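PDB 6IPA: aminoacyl-tRNA synthetase-interacting multifunctional protein p43 from Plasmodium vivax, which probably binds tRNA through its C-terminal EMAP II-like domain and, by its name, interacts with aminoacyl-tRNA synthetases. Local coordinates for residues 143-148 / 183-188. Sequence-based numbering, arbitrary orientation.
Sequences ICENMD and KDAKWL
E145 reaches across to the 185-188 strand and bonds the backbone of K186. Its chi1 of -5° nearly eclipses CG with the backbone N. E145 CG lies against the K186 backbone, 3.2 Å from K186 N, and touches A185 CB beside it. CD comes next to K186 N and K186 CB. Beyond CG the chain runs extended beside the K186 side chain, both pointing the same way. E145 OE1 takes the hydrogen bond from K186 N at 3.1 Å. The bond is nearly straight (172°), but the donor lies above the carboxylate plane, 43° out of it. E145 OE1 also rests 3.4 Å from K186 CG. E145 OE2 lies loosely near K186 CB and CD and L188 CD1. K186 NZ does not contact the E145 carboxylate; its salt bridge is to E193.

Before E145 the backbones pair as a short antiparallel bridge. L188 N donates to I143 O at 2.7 Å, and the return bond from I143 N to L188 O is weak. C144 CA makes a CH...O contact with K186 O (3.2 Å). I143 and L188 point to one face of the sheet, C144 and W187 to the opposite one. C144 CB also packs on A185 CB, and C144 SG meets the W187 indole obliquely, 4.2 Å from W187 CD1.

A type II turn from C144 to M147 then carries the chain off. The short, weakly bonded strand 143-144 pairs antiparallel with strand 185-189, which also pairs with 179-182 and 192-193. Y182 of strand 179-182 touches both C144 and W187, and C144 also touches I43.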
loop_
_atom_site.group_PDB
_atom_site.type_symbol
_atom_site.label_atom_id
_atom_site.label_comp_id
_atom_site.label_asym_id
_atom_site.label_seq_id
_atom_site.Cartn_x
_atom_site.Cartn_y
_atom_site.Cartn_z
ATOM N N ILE A 143 -10.125 -5.734 -2.057
ATOM C CA ILE A 143 -10.718 -6.734 -1.164
ATOM C C ILE A 143 -10.248 -8.108 -1.596
ATOM O O ILE A 143 -9.859 -8.264 -2.732
ATOM C CB ILE A 143 -12.275 -6.711 -1.233
ATOM C CG1 ILE A 143 -12.796 -7.171 -2.605
ATOM C CG2 ILE A 143 -12.833 -5.324 -0.936
ATOM C CD1 ILE A 143 -14.293 -7.478 -2.636
ATOM N N CYS A 144 -10.301 -9.102 -0.723
ATOM C CA CYS A 144 -10.010 -10.483 -1.128
ATOM C C CYS A 144 -11.204 -11.196 -1.749
ATOM O O CYS A 144 -12.318 -10.658 -1.788
ATOM C CB CYS A 144 -9.524 -11.293 0.073
ATOM S SG CYS A 144 -8.078 -10.538 0.793
ATOM N N GLU A 145 -10.995 -12.435 -2.140
ATOM C CA GLU A 145 -12.056 -13.250 -2.682
ATOM C C GLU A 145 -12.837 -13.763 -1.480
ATOM O O GLU A 145 -12.278 -14.128 -0.469
ATOM C CB GLU A 145 -11.535 -14.403 -3.552
ATOM C CG GLU A 145 -10.043 -14.456 -3.819
ATOM C CD GLU A 145 -9.630 -15.346 -4.983
ATOM O OE1 GLU A 145 -8.731 -16.168 -4.835
ATOM O OE2 GLU A 145 -10.185 -15.231 -6.064
ATOM N N ASN A 146 -14.146 -13.765 -1.616
ATOM C CA ASN A 146 -15.084 -14.192 -0.558
ATOM C C ASN A 146 -15.078 -13.306 0.676
ATOM O O ASN A 146 -15.318 -13.777 1.788
ATOM C CB ASN A 146 -14.815 -15.650 -0.160
ATOM C CG ASN A 146 -14.697 -16.554 -1.363
ATOM O OD1 ASN A 146 -15.275 -16.271 -2.431
ATOM N ND2 ASN A 146 -13.940 -17.636 -1.219
ATOM N N MET A 147 -14.783 -12.028 0.481
ATOM C CA MET A 147 -14.750 -11.096 1.588
ATOM C C MET A 147 -16.046 -10.317 1.496
ATOM O O MET A 147 -16.583 -10.092 0.409
ATOM C CB MET A 147 -13.515 -10.186 1.518
ATOM C CG MET A 147 -13.444 -9.124 2.613
ATOM S SD MET A 147 -12.040 -7.968 2.580
ATOM C CE MET A 147 -10.701 -9.132 2.831
ATOM N N ASP A 148 -16.553 -9.911 2.646
ATOM C CA ASP A 148 -17.827 -9.270 2.691
ATOM C C ASP A 148 -17.514 -7.788 2.621
ATOM O O ASP A 148 -16.818 -7.255 3.457
ATOM C CB ASP A 148 -18.611 -9.685 3.962
ATOM C CG ASP A 148 -20.031 -9.058 4.030
ATOM O OD1 ASP A 148 -20.453 -8.378 3.053
ATOM O OD2 ASP A 148 -20.716 -9.236 5.071
ATOM N N LYS A 183 -3.386 -14.873 2.541
ATOM C CA LYS A 183 -3.476 -16.300 2.670
ATOM C C LYS A 183 -3.620 -16.943 1.320
ATOM O O LYS A 183 -2.726 -16.875 0.542
ATOM C CB LYS A 183 -4.528 -16.714 3.660
ATOM C CG LYS A 183 -4.182 -16.259 5.040
ATOM C CD LYS A 183 -5.176 -16.661 6.072
ATOM C CE LYS A 183 -4.625 -16.330 7.407
ATOM N NZ LYS A 183 -5.653 -15.681 8.218
ATOM N N ASP A 184 -4.683 -17.675 1.082
ATOM C CA ASP A 184 -4.917 -18.261 -0.214
ATOM C C ASP A 184 -5.897 -17.495 -1.065
ATOM O O ASP A 184 -6.262 -17.944 -2.096
ATOM C CB ASP A 184 -5.468 -19.634 -0.026
ATOM C CG ASP A 184 -4.439 -20.611 0.318
ATOM O OD1 ASP A 184 -3.298 -20.400 0.026
ATOM O OD2 ASP A 184 -4.749 -21.639 0.869
ATOM N N ALA A 185 -6.312 -16.341 -0.610
ATOM C CA ALA A 185 -7.336 -15.550 -1.248
ATOM C C ALA A 185 -6.730 -14.326 -1.905
ATOM O O ALA A 185 -6.174 -13.487 -1.231
ATOM C CB ALA A 185 -8.366 -15.107 -0.202
ATOM N N LYS A 186 -6.909 -14.209 -3.212
ATOM C CA LYS A 186 -6.338 -13.130 -4.027
ATOM C C LYS A 186 -6.928 -11.772 -3.777
ATOM O O LYS A 186 -8.083 -11.671 -3.457
ATOM C CB LYS A 186 -6.556 -13.452 -5.495
ATOM C CG LYS A 186 -5.832 -14.717 -5.919
ATOM C CD LYS A 186 -6.209 -15.100 -7.324
ATOM C CE LYS A 186 -5.329 -16.228 -7.827
ATOM N NZ LYS A 186 -5.035 -16.006 -9.277
ATOM N N TRP A 187 -6.125 -10.732 -3.961
ATOM C CA TRP A 187 -6.564 -9.367 -3.825
ATOM C C TRP A 187 -7.224 -8.975 -5.101
ATOM O O TRP A 187 -6.651 -9.216 -6.179
ATOM C CB TRP A 187 -5.376 -8.437 -3.647
ATOM C CG TRP A 187 -4.666 -8.529 -2.336
ATOM C CD1 TRP A 187 -4.619 -9.594 -1.487
ATOM C CD2 TRP A 187 -3.851 -7.519 -1.755
ATOM N NE1 TRP A 187 -3.824 -9.298 -0.403
ATOM C CE2 TRP A 187 -3.345 -8.029 -0.546
ATOM C CE3 TRP A 187 -3.484 -6.237 -2.149
ATOM C CZ2 TRP A 187 -2.501 -7.309 0.263
ATOM C CZ3 TRP A 187 -2.676 -5.518 -1.330
ATOM C CH2 TRP A 187 -2.186 -6.058 -0.128
ATOM N N LEU A 188 -8.386 -8.304 -4.987
ATOM C CA LEU A 188 -9.204 -7.957 -6.157
ATOM C C LEU A 188 -9.497 -6.452 -6.301
ATOM O O LEU A 188 -9.705 -5.762 -5.341
ATOM C CB LEU A 188 -10.521 -8.719 -6.079
ATOM C CG LEU A 188 -10.669 -10.057 -6.776
ATOM C CD1 LEU A 188 -9.534 -11.033 -6.491
ATOM C CD2 LEU A 188 -12.023 -10.642 -6.420
#